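Local coordinates for protein 1-pyrroline-5-carboxylate dehydrogenase (Thermus thermophilus, PDB 1UZB) that probably oxidises glutamate gamma-semialdehyde, the open form of 1-pyrroline-5-carboxylate, to glutamate with a nicotinamide cofactor, as 1-pyrroline-5-carboxylate dehydrogenases of the aldehyde dehydrogenase family do in proline breakdown, at residues Y38-G43 with V47-R52; M53-P58 with A212-A217; E77-A82 with N234-V239; G192-P197 with V204-A209; G196-G201 with P230-F235. All blocks are in the same frame, centred on the assembly; numbering follows the deposited sequence.

Interaction 1: Y38-G43 with V47-R52; sequences YPLYIG and VDTKER
Leu40 and Val47 form a hydrogen-bonded pair of an antiparallel beta hairpin, Leu40 N giving its hydrogen to Val47 O at 2.8 Å and Val47 N returning a bond of equal length to Leu40 O. Strand 45-47 thereby becomes an outer strand of its four-stranded sheet. Carbon flanks the oxygen of Val47, with Pro39 CB 3.4 Å and Leu40 CB 3.3 Å from that Val47 O. On the face that carries the Leu40 and Val47 side chains, Ile42 CB lies 4.3 Å from Val47 CG2; such beta-branched residues suit an extended backbone. Further along, Leu40 and Thr49 cross at about a right angle, with Leu40 CD1 3.6 Å from Thr49 CG2. With an alanine in place of Thr49, Leu40 would probably face a small gap, and Glu51 O and Lys70 N would both lose their hydroxyl mate. Aspartate suits the exposed position 48: its OD1 accepts from Thr49 N and is also bonded to His37 NE2. Thr49 OG1 sits between its own backbone N and carbonyl carbon (chi1 60°), from where it donates to Glu51 O, 2.7 Å away and in the carbonyl plane, while bonding Lys70 N as well.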
# COMPACT_ATOMS: atom_id res chain seq x y z
N TYR A 38 -5.57 37.45 35.27
CA TYR A 38 -5.85 36.07 34.86
C TYR A 38 -5.47 35.09 35.97
O TYR A 38 -4.32 35.05 36.39
CB TYR A 38 -5.08 35.72 33.59
CG TYR A 38 -5.23 36.72 32.45
CD1 TYR A 38 -4.55 37.94 32.48
CD2 TYR A 38 -6.05 36.44 31.36
CE1 TYR A 38 -4.69 38.86 31.43
CE2 TYR A 38 -6.20 37.35 30.32
CZ TYR A 38 -5.52 38.56 30.36
OH TYR A 38 -5.66 39.45 29.33
N PRO A 39 -6.43 34.29 36.45
CA PRO A 39 -6.13 33.33 37.51
C PRO A 39 -5.42 32.08 36.99
O PRO A 39 -5.08 31.98 35.81
CB PRO A 39 -7.51 32.98 38.07
CG PRO A 39 -8.38 34.15 37.66
CD PRO A 39 -7.88 34.43 36.27
N LEU A 40 -5.17 31.13 37.90
CA LEU A 40 -4.56 29.86 37.53
C LEU A 40 -5.72 29.04 36.95
O LEU A 40 -6.88 29.42 37.10
CB LEU A 40 -4.04 29.13 38.77
CG LEU A 40 -3.14 29.88 39.77
CD1 LEU A 40 -2.81 28.97 40.96
CD2 LEU A 40 -1.86 30.31 39.07
N TYR A 41 -5.41 27.93 36.29
CA TYR A 41 -6.46 27.07 35.76
C TYR A 41 -6.13 25.67 36.27
O TYR A 41 -5.14 25.06 35.85
CB TYR A 41 -6.49 27.08 34.23
CG TYR A 41 -7.69 26.36 33.64
CD1 TYR A 41 -8.94 26.98 33.58
CD2 TYR A 41 -7.57 25.06 33.15
CE1 TYR A 41 -10.05 26.31 33.03
CE2 TYR A 41 -8.66 24.39 32.60
CZ TYR A 41 -9.90 25.02 32.55
OH TYR A 41 -10.97 24.36 31.99
N ILE A 42 -6.95 25.18 37.19
CA ILE A 42 -6.73 23.87 37.79
C ILE A 42 -8.03 23.09 37.85
O ILE A 42 -9.06 23.62 38.26
CB ILE A 42 -6.21 24.01 39.24
CG1 ILE A 42 -4.91 24.83 39.25
CG2 ILE A 42 -5.98 22.63 39.84
CD1 ILE A 42 -4.42 25.19 40.64
N GLY A 43 -7.98 21.83 37.44
CA GLY A 43 -9.17 21.00 37.48
C GLY A 43 -10.40 21.56 36.79
O GLY A 43 -11.51 21.45 37.32
N VAL A 47 -8.74 29.43 39.18
CA VAL A 47 -8.52 29.57 40.62
C VAL A 47 -7.55 30.71 40.88
O VAL A 47 -6.43 30.71 40.37
CB VAL A 47 -7.93 28.27 41.21
CG1 VAL A 47 -7.84 28.37 42.72
CG2 VAL A 47 -8.79 27.08 40.80
N ASP A 48 -7.97 31.68 41.69
CA ASP A 48 -7.13 32.82 42.01
C ASP A 48 -6.30 32.56 43.25
O ASP A 48 -6.53 31.61 43.99
CB ASP A 48 -8.00 34.06 42.23
CG ASP A 48 -7.33 35.34 41.76
OD1 ASP A 48 -6.11 35.32 41.50
OD2 ASP A 48 -8.03 36.36 41.64
N THR A 49 -5.31 33.42 43.48
CA THR A 49 -4.43 33.32 44.64
C THR A 49 -4.30 34.70 45.26
O THR A 49 -4.67 35.70 44.64
CB THR A 49 -3.03 32.80 44.26
OG1 THR A 49 -2.43 33.70 43.32
CG2 THR A 49 -3.13 31.42 43.63
N LYS A 50 -3.77 34.77 46.48
CA LYS A 50 -3.60 36.05 47.15
C LYS A 50 -2.49 36.84 46.47
O LYS A 50 -2.65 38.02 46.17
CB LYS A 50 -3.26 35.83 48.63
CG LYS A 50 -3.09 37.13 49.42
CD LYS A 50 -2.88 36.85 50.90
CE LYS A 50 -1.63 36.03 51.16
NZ LYS A 50 -0.39 36.72 50.69
N GLU A 51 -1.36 36.18 46.23
CA GLU A 51 -0.23 36.82 45.58
C GLU A 51 -0.47 36.86 44.07
O GLU A 51 -1.23 36.06 43.54
CB GLU A 51 1.06 36.05 45.87
CG GLU A 51 1.45 36.05 47.35
CD GLU A 51 2.74 35.29 47.61
OE1 GLU A 51 3.16 35.23 48.79
OE2 GLU A 51 3.32 34.74 46.65
N ARG A 52 0.19 37.79 43.39
CA ARG A 52 0.03 37.92 41.95
C ARG A 52 1.35 38.20 41.25
O ARG A 52 2.34 38.57 41.89
CB ARG A 52 -0.97 39.03 41.62
CG ARG A 52 -0.43 40.43 41.86
CD ARG A 52 -1.44 41.48 41.41
NE ARG A 52 -0.88 42.83 41.44
CZ ARG A 52 -1.54 43.92 41.07
NH1 ARG A 52 -2.80 43.83 40.65
NH2 ARG A 52 -0.95 45.11 41.12

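Interaction 2: M53-P58 with A212-A217; sequences MVSLNP and AVVVGA
Met53 and Ser55 meet Val213 and Val214 without any ring, amide or carboxylate, so there are no flat faces or edges to match and the fit is one of aliphatic groups. The methyl end of Met53 does the reaching: its chain bends at the sulfur (chi3 68°) and brings CE to 3.9 Å from Val213 CG1. A flexible thioether suits this place because it can bridge the distance between a strand and a helix whose short axes (53-57 and 213-217) come no closer than 9.5 Å. Ser55 works closer in. Its CB lies 3.8 Å from Val214 CG2 and 4.1 Å from Val213 CG2, and a side chain this small lets the first helical turn approach the strand. The hydroxyl of Ser55, although buried, is hydrogen-bonded to Glu123 OE1. That same carboxylate also accepts from the backbone N of Val214 and of Val215, so it satisfies amides of the first turn that have no helical partner and links them to the strand. Strand 53-57 runs at 105° to the first turn, 213-217: an outermost strand of the four-stranded mixed sheet crosses the N-terminal end of helix 213-226, alpha/beta packing within the aldehyde dehydrogenase fold.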
# COMPACT_ATOMS: atom_id res chain seq x y z
N MET A 53 1.35 38.03 39.94
CA MET A 53 2.52 38.27 39.10
C MET A 53 2.17 39.37 38.12
O MET A 53 1.04 39.45 37.66
CB MET A 53 2.89 37.02 38.32
CG MET A 53 3.35 35.85 39.16
SD MET A 53 3.52 34.42 38.09
CE MET A 53 4.91 34.91 37.07
N VAL A 54 3.16 40.20 37.78
CA VAL A 54 2.94 41.29 36.85
C VAL A 54 3.67 41.04 35.54
O VAL A 54 4.81 40.59 35.53
CB VAL A 54 3.44 42.63 37.44
CG1 VAL A 54 3.05 43.78 36.53
CG2 VAL A 54 2.87 42.83 38.83
N SER A 55 3.00 41.31 34.42
CA SER A 55 3.61 41.15 33.11
C SER A 55 3.72 42.53 32.49
O SER A 55 2.72 43.21 32.28
CB SER A 55 2.75 40.24 32.23
OG SER A 55 3.39 40.03 30.98
N LEU A 56 4.95 42.93 32.18
CA LEU A 56 5.21 44.25 31.61
C LEU A 56 5.38 44.27 30.10
O LEU A 56 5.67 43.25 29.47
CB LEU A 56 6.46 44.84 32.26
CG LEU A 56 6.46 44.91 33.79
CD1 LEU A 56 7.80 45.43 34.28
CD2 LEU A 56 5.33 45.80 34.27
N ASN A 57 5.20 45.45 29.53
CA ASN A 57 5.36 45.67 28.10
C ASN A 57 6.84 46.02 27.91
O ASN A 57 7.30 47.07 28.34
CB ASN A 57 4.48 46.86 27.68
CG ASN A 57 4.65 47.23 26.22
OD1 ASN A 57 5.52 46.71 25.52
ND2 ASN A 57 3.81 48.14 25.75
N PRO A 58 7.61 45.14 27.25
CA PRO A 58 9.04 45.42 27.06
C PRO A 58 9.34 46.65 26.20
O PRO A 58 10.47 47.15 26.20
CB PRO A 58 9.58 44.13 26.45
CG PRO A 58 8.39 43.60 25.69
CD PRO A 58 7.24 43.84 26.65
N ALA A 212 5.76 35.76 29.80
CA ALA A 212 4.66 35.52 28.88
C ALA A 212 3.45 34.83 29.51
O ALA A 212 2.77 34.04 28.87
CB ALA A 212 5.16 34.70 27.69
N VAL A 213 3.17 35.16 30.77
CA VAL A 213 2.05 34.54 31.47
C VAL A 213 0.67 34.95 30.94
O VAL A 213 -0.28 34.17 31.00
CB VAL A 213 2.10 34.85 32.99
CG1 VAL A 213 3.33 34.21 33.60
CG2 VAL A 213 2.10 36.36 33.22
N VAL A 214 0.54 36.17 30.41
CA VAL A 214 -0.76 36.61 29.91
C VAL A 214 -1.20 35.85 28.67
O VAL A 214 -2.33 35.38 28.59
CB VAL A 214 -0.77 38.12 29.61
CG1 VAL A 214 -2.10 38.51 28.95
CG2 VAL A 214 -0.59 38.91 30.89
N VAL A 215 -0.31 35.72 27.69
CA VAL A 215 -0.69 35.01 26.48
C VAL A 215 -0.92 33.52 26.78
O VAL A 215 -1.72 32.86 26.12
CB VAL A 215 0.35 35.19 25.35
CG1 VAL A 215 1.59 34.35 25.63
CG2 VAL A 215 -0.29 34.83 24.02
N GLY A 216 -0.22 33.00 27.79
CA GLY A 216 -0.42 31.61 28.16
C GLY A 216 -1.82 31.43 28.72
O GLY A 216 -2.49 30.42 28.47
N ALA A 217 -2.28 32.43 29.47
CA ALA A 217 -3.62 32.38 30.03
C ALA A 217 -4.66 32.40 28.91
O ALA A 217 -5.66 31.69 28.97
CB ALA A 217 -3.84 33.56 30.97

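Interaction 3: E77-A82 with N234-V239; sequences EAALEA and NFLPGV
Ala79 presents its methyl group to the strand end, where Leu236 and Asn234 receive it from two directions. Leu236 extends its branch to the helix, with CG anti to its carbonyl carbon (chi1 -64°), and sets CD1 3.8 Å from Ala79 CB, a methyl-to-methyl contact. Asn234, two residues earlier and thus on the same side of the chain, lies alongside: its CB is 4.2 Å from Ala79 CB. The next turn of the helix adds Ala82, whose CB stands 4.3 Å from Asn234 OD1. Alanine suits both helical positions, its single methyl allowing the CA atoms of Ala79 and Asn234 to come within 6.4 Å of each other.

The amide of Asn234 is buried but looks past the helix for its bonds. Its ND2 is 4.1 Å from Ala79 O, too far for a hydrogen bond, and turns instead to Val204 O and to Gly231 in the turn before the strand, while OD1 accepts from Gly43 N. Three bonds thus fix the rotation of the amide, leaving its carbon stem to pack on the helix. An asparagine can in this way be polar to its neighbouring loops and strands and merely space-filling to helix 73-90.

Phe235 points to the other side of the strand, where its ring meets Phe220 of helix 213-226. Helix 73-90 and helix 213-226 therefore cover opposite faces of strand 233-235, and Ile205 of the neighbouring strand 203-207 touches Ala79, Leu80 and Leu236, continuing the apolar layer beneath helix 73-90.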
# COMPACT_ATOMS: atom_id res chain seq x y z
N GLU A 77 0.56 20.91 43.86
CA GLU A 77 0.11 19.61 44.34
C GLU A 77 -1.35 19.39 43.93
O GLU A 77 -1.74 18.29 43.54
CB GLU A 77 0.24 19.53 45.86
CG GLU A 77 -0.01 18.15 46.46
CD GLU A 77 0.93 17.09 45.92
OE1 GLU A 77 2.13 17.39 45.72
OE2 GLU A 77 0.48 15.94 45.70
N ALA A 78 -2.15 20.45 44.03
CA ALA A 78 -3.56 20.36 43.66
C ALA A 78 -3.70 20.06 42.17
O ALA A 78 -4.55 19.27 41.76
CB ALA A 78 -4.27 21.67 43.99
N ALA A 79 -2.86 20.70 41.37
CA ALA A 79 -2.89 20.48 39.93
C ALA A 79 -2.46 19.05 39.60
O ALA A 79 -3.04 18.41 38.72
CB ALA A 79 -1.97 21.47 39.23
N LEU A 80 -1.47 18.54 40.32
CA LEU A 80 -1.00 17.19 40.07
C LEU A 80 -2.08 16.18 40.44
O LEU A 80 -2.28 15.19 39.73
CB LEU A 80 0.28 16.91 40.87
CG LEU A 80 1.03 15.60 40.59
CD1 LEU A 80 1.31 15.46 39.10
CD2 LEU A 80 2.33 15.59 41.38
N GLU A 81 -2.79 16.43 41.53
CA GLU A 81 -3.87 15.54 41.94
C GLU A 81 -4.97 15.54 40.87
O GLU A 81 -5.49 14.48 40.50
CB GLU A 81 -4.46 15.97 43.28
CG GLU A 81 -3.57 15.67 44.48
CD GLU A 81 -3.43 14.19 44.73
OE1 GLU A 81 -4.47 13.51 44.92
OE2 GLU A 81 -2.28 13.69 44.75
N ALA A 82 -5.31 16.72 40.38
CA ALA A 82 -6.34 16.84 39.36
C ALA A 82 -5.91 16.16 38.06
O ALA A 82 -6.72 15.51 37.40
CB ALA A 82 -6.65 18.31 39.09
N ASN A 234 -3.61 21.98 32.88
CA ASN A 234 -3.60 22.89 34.02
C ASN A 234 -2.56 23.98 33.80
O ASN A 234 -1.47 23.72 33.28
CB ASN A 234 -3.33 22.09 35.29
CG ASN A 234 -4.29 20.92 35.46
OD1 ASN A 234 -5.40 21.08 35.98
ND2 ASN A 234 -3.88 19.75 34.99
N PHE A 235 -2.91 25.20 34.20
CA PHE A 235 -2.10 26.40 34.02
C PHE A 235 -1.56 26.92 35.35
O PHE A 235 -2.33 27.37 36.20
CB PHE A 235 -2.99 27.44 33.34
CG PHE A 235 -2.32 28.76 33.08
CD1 PHE A 235 -2.85 29.93 33.63
CD2 PHE A 235 -1.22 28.86 32.23
CE1 PHE A 235 -2.29 31.17 33.33
CE2 PHE A 235 -0.66 30.10 31.93
CZ PHE A 235 -1.20 31.25 32.48
N LEU A 236 -0.24 26.87 35.52
CA LEU A 236 0.40 27.31 36.75
C LEU A 236 1.50 28.35 36.64
O LEU A 236 2.69 28.04 36.80
CB LEU A 236 0.96 26.10 37.52
CG LEU A 236 -0.01 25.05 38.06
CD1 LEU A 236 0.76 24.05 38.92
CD2 LEU A 236 -1.10 25.71 38.88
N PRO A 237 1.13 29.61 36.35
CA PRO A 237 2.16 30.65 36.25
C PRO A 237 2.81 30.80 37.63
O PRO A 237 2.14 30.67 38.65
CB PRO A 237 1.37 31.89 35.83
CG PRO A 237 -0.02 31.61 36.37
CD PRO A 237 -0.20 30.15 36.05
N GLY A 238 4.11 31.06 37.65
CA GLY A 238 4.81 31.22 38.92
C GLY A 238 6.10 32.02 38.79
O GLY A 238 6.61 32.24 37.70
N VAL A 239 6.62 32.46 39.93
CA VAL A 239 7.85 33.24 39.97
C VAL A 239 8.99 32.41 40.56
O VAL A 239 8.83 31.77 41.59
CB VAL A 239 7.68 34.52 40.82
CG1 VAL A 239 9.00 35.27 40.91
CG2 VAL A 239 6.60 35.40 40.21

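Interaction 4: G192-P197 with V204-A209; sequences GMIVGP and VIAKPA
Ile194 and Ala206 form the tight part of this contact: Ile194 CD1 comes to 3.5 Å from Ala206 CB, and CG1 of the same isoleucine follows at 4.0 Å from that methyl. The isoleucine places CG1 anti to its carbonyl carbon (chi1 -65°), which turns the long branch back toward the N-terminal end of the helix and onto Ala206, and the bare methyl of Ala206 leaves room for its tip. Around Val204 the fit is looser. Its CG1 lies 4.3 Å from Ile194 CG1, and its CG2 rests 4.2 Å from Pro197 CB, near the upper limit of ordinary van der Waals contact. Neither part opens to solvent, since all four residues are buried; the difference is one of closeness alone.

Proline suits this turn because it offers a rigid apolar ring to the strand, at the price of a kink: Pro197 has no N-H to give to the preceding turn. The carbonyl of Met193, its would-be partner, is instead hydrogen-bonded to Asn257 ND2. Gly196 fits just before it, as a side chain there would be crowded by Pro197 CD.

Segment 192-197 of helix 188-199 runs antiparallel to strand 204-207, at 177°, as the returning helix of a beta-alpha-beta crossover from strand 165-180. Val179 of that first strand touches both Ile194 and Val204, while Phe220 and Phe223 of helix 213-226 close on Ile194 from the neighbouring helix.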
# COMPACT_ATOMS: atom_id res chain seq x y z
N GLY A 192 2.39 23.56 21.56
CA GLY A 192 2.90 22.28 21.09
C GLY A 192 3.32 21.33 22.18
O GLY A 192 3.01 20.13 22.15
N MET A 193 4.05 21.85 23.16
CA MET A 193 4.55 21.04 24.27
C MET A 193 3.44 20.45 25.13
O MET A 193 3.63 19.43 25.79
CB MET A 193 5.47 21.88 25.16
CG MET A 193 6.72 22.37 24.47
SD MET A 193 7.73 23.33 25.60
CE MET A 193 8.52 22.01 26.41
N ILE A 194 2.28 21.11 25.13
CA ILE A 194 1.12 20.66 25.90
C ILE A 194 0.23 19.70 25.11
O ILE A 194 -0.06 18.60 25.57
CB ILE A 194 0.24 21.86 26.32
CG1 ILE A 194 1.00 22.76 27.30
CG2 ILE A 194 -1.06 21.37 26.95
CD1 ILE A 194 0.27 24.05 27.62
N VAL A 195 -0.19 20.12 23.92
CA VAL A 195 -1.11 19.30 23.14
C VAL A 195 -0.54 18.01 22.57
O VAL A 195 -1.29 17.08 22.31
CB VAL A 195 -1.79 20.12 22.00
CG1 VAL A 195 -2.50 21.33 22.59
CG2 VAL A 195 -0.77 20.56 20.96
N GLY A 196 0.78 17.94 22.39
CA GLY A 196 1.37 16.71 21.88
C GLY A 196 1.12 15.59 22.88
O GLY A 196 0.51 14.57 22.54
N PRO A 197 1.59 15.74 24.12
CA PRO A 197 1.37 14.70 25.14
C PRO A 197 -0.11 14.43 25.40
O PRO A 197 -0.53 13.28 25.52
CB PRO A 197 2.06 15.28 26.37
CG PRO A 197 3.18 16.10 25.78
CD PRO A 197 2.51 16.79 24.62
N VAL A 204 -1.45 17.17 31.55
CA VAL A 204 -0.35 18.10 31.75
C VAL A 204 -0.57 19.26 32.71
O VAL A 204 -1.68 19.79 32.84
CB VAL A 204 0.05 18.70 30.37
CG1 VAL A 204 1.00 19.88 30.53
CG2 VAL A 204 0.68 17.62 29.51
N ILE A 205 0.51 19.62 33.40
CA ILE A 205 0.53 20.78 34.28
C ILE A 205 1.53 21.68 33.55
O ILE A 205 2.70 21.31 33.39
CB ILE A 205 1.07 20.46 35.69
CG1 ILE A 205 0.16 19.43 36.37
CG2 ILE A 205 1.13 21.73 36.52
CD1 ILE A 205 0.65 19.01 37.74
N ALA A 206 1.08 22.83 33.08
CA ALA A 206 1.95 23.73 32.33
C ALA A 206 2.38 24.97 33.07
O ALA A 206 1.55 25.68 33.65
CB ALA A 206 1.26 24.13 31.02
N LYS A 207 3.68 25.23 33.07
CA LYS A 207 4.23 26.41 33.70
C LYS A 207 4.72 27.35 32.60
O LYS A 207 5.70 27.06 31.93
CB LYS A 207 5.41 26.08 34.62
CG LYS A 207 5.90 27.31 35.38
CD LYS A 207 7.40 27.30 35.65
CE LYS A 207 7.84 28.64 36.21
NZ LYS A 207 9.31 28.71 36.45
N PRO A 208 4.01 28.46 32.39
CA PRO A 208 4.43 29.41 31.36
C PRO A 208 5.67 30.15 31.83
O PRO A 208 5.96 30.17 33.03
CB PRO A 208 3.22 30.34 31.25
CG PRO A 208 2.73 30.39 32.68
CD PRO A 208 2.81 28.93 33.09
N ALA A 209 6.40 30.75 30.90
CA ALA A 209 7.58 31.52 31.26
C ALA A 209 7.04 32.80 31.91
O ALA A 209 6.00 33.31 31.50
CB ALA A 209 8.40 31.85 30.02

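Interaction 5: G196-G201 with P230-F235; sequences GPVAVG and PGVVNF
Val198 touches two consecutive valines with its two methyl groups. CG1, placed anti to the backbone N (chi1 167°), meets Val232 CG1 at 3.7 Å, the side chains crossing obliquely; CG2 meets Val233 CG1 at 3.8 Å, with the side chains at about a right angle. A beta-branched residue suits this place because its two methyls diverge, so one side chain can serve both partners at once. Valine is likewise apt at Val233, the start of the strand, where its branching agrees with an extended backbone.

The second shell sets the position of each side. Val198 O is hydrogen-bonded to Trp90 NE1 and also receives Gly201 N at 3.0 Å, which ties down the end of the helix. Across the contact, the turn before the strand is fastened by Asn234, whose ND2 donates to Gly231 O over 2.9 Å from a position 55° above the carbonyl plane. Gly231 itself adopts a positive phi that would jam a side chain against the preceding carbonyl oxygen. Farther out, Phe220 and Phe223 pack on Val233, and Trp90 and Ala86 of helix 73-90 on Val232.

Gly201 is the C-prime residue of a Schellman motif, its positive phi turning the chain so that Asn202 N reaches Pro197 O. Helix 188-199 ends there beside the start of strand 233-235, the layered alpha/beta packing of a Rossmann-like domain such as the aldehyde dehydrogenase family contains.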
# COMPACT_ATOMS: atom_id res chain seq x y z
N GLY A 196 0.78 17.94 22.39
CA GLY A 196 1.37 16.71 21.88
C GLY A 196 1.12 15.59 22.88
O GLY A 196 0.51 14.57 22.54
N PRO A 197 1.59 15.74 24.12
CA PRO A 197 1.37 14.70 25.14
C PRO A 197 -0.11 14.43 25.40
O PRO A 197 -0.53 13.28 25.52
CB PRO A 197 2.06 15.28 26.37
CG PRO A 197 3.18 16.10 25.78
CD PRO A 197 2.51 16.79 24.62
N VAL A 198 -0.90 15.49 25.47
CA VAL A 198 -2.33 15.38 25.73
C VAL A 198 -3.09 14.64 24.62
O VAL A 198 -4.01 13.88 24.89
CB VAL A 198 -2.95 16.78 25.94
CG1 VAL A 198 -4.47 16.72 25.88
CG2 VAL A 198 -2.50 17.34 27.28
N ALA A 199 -2.68 14.86 23.37
CA ALA A 199 -3.35 14.23 22.24
C ALA A 199 -3.43 12.72 22.35
O ALA A 199 -4.45 12.11 22.01
CB ALA A 199 -2.64 14.61 20.95
N VAL A 200 -2.36 12.10 22.84
CA VAL A 200 -2.33 10.65 22.96
C VAL A 200 -2.76 10.10 24.31
O VAL A 200 -2.58 8.91 24.58
CB VAL A 200 -0.93 10.10 22.59
CG1 VAL A 200 -0.63 10.38 21.13
CG2 VAL A 200 0.14 10.71 23.50
N GLY A 201 -3.32 10.94 25.17
CA GLY A 201 -3.82 10.44 26.44
C GLY A 201 -3.16 10.84 27.74
O GLY A 201 -3.59 10.38 28.80
N PRO A 230 -11.94 18.35 32.96
CA PRO A 230 -11.22 18.90 34.11
C PRO A 230 -9.97 18.10 34.45
O PRO A 230 -10.00 16.87 34.51
CB PRO A 230 -12.26 18.84 35.23
CG PRO A 230 -13.55 19.03 34.49
CD PRO A 230 -13.36 18.14 33.28
N GLY A 231 -8.87 18.82 34.67
CA GLY A 231 -7.62 18.17 35.02
C GLY A 231 -6.71 17.75 33.88
O GLY A 231 -5.53 17.50 34.10
N VAL A 232 -7.24 17.67 32.66
CA VAL A 232 -6.41 17.26 31.52
C VAL A 232 -5.29 18.26 31.24
O VAL A 232 -4.16 17.86 30.96
CB VAL A 232 -7.29 17.03 30.27
CG1 VAL A 232 -6.43 16.71 29.06
CG2 VAL A 232 -8.24 15.86 30.54
N VAL A 233 -5.59 19.55 31.32
CA VAL A 233 -4.59 20.60 31.14
C VAL A 233 -4.74 21.59 32.29
O VAL A 233 -5.86 22.00 32.64
CB VAL A 233 -4.71 21.35 29.79
CG1 VAL A 233 -4.29 20.43 28.64
CG2 VAL A 233 -6.12 21.87 29.58
N ASN A 234 -3.61 21.98 32.88
CA ASN A 234 -3.60 22.89 34.02
C ASN A 234 -2.56 23.98 33.80
O ASN A 234 -1.47 23.72 33.28
CB ASN A 234 -3.33 22.09 35.29
CG ASN A 234 -4.29 20.92 35.46
OD1 ASN A 234 -5.40 21.08 35.98
ND2 ASN A 234 -3.88 19.75 34.99
N PHE A 235 -2.91 25.20 34.20
CA PHE A 235 -2.10 26.40 34.02
C PHE A 235 -1.56 26.92 35.35
O PHE A 235 -2.33 27.37 36.20
CB PHE A 235 -2.99 27.44 33.34
CG PHE A 235 -2.32 28.76 33.08
CD1 PHE A 235 -2.85 29.93 33.63
CD2 PHE A 235 -1.22 28.86 32.23
CE1 PHE A 235 -2.29 31.17 33.33
CE2 PHE A 235 -0.66 30.10 31.93
CZ PHE A 235 -1.20 31.25 32.48

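How the interactions relate
Interaction 1 is a surface contact and the only one of the five made by backbone hydrogen bonds between its segments; interactions 2 to 5 are buried and mainly apolar, Ser55 and Asn234 sending their polar ends to partners outside the contact. Interactions 4 and 5 share helix 188-199 and set it against adjacent strands, 203-207 and 233-235, whose backbones pair through Ala206 N and Asn234 O. Interactions 3 and 5 both use strand 233-235, one meeting helix 73-90 and the other the end of helix 188-199. The outer hairpin joins this core where Tyr41 O lies 2.8 Å from Phe235 N. Interaction 2 places the sheet's other outermost strand, 52-57, on helix 213-226.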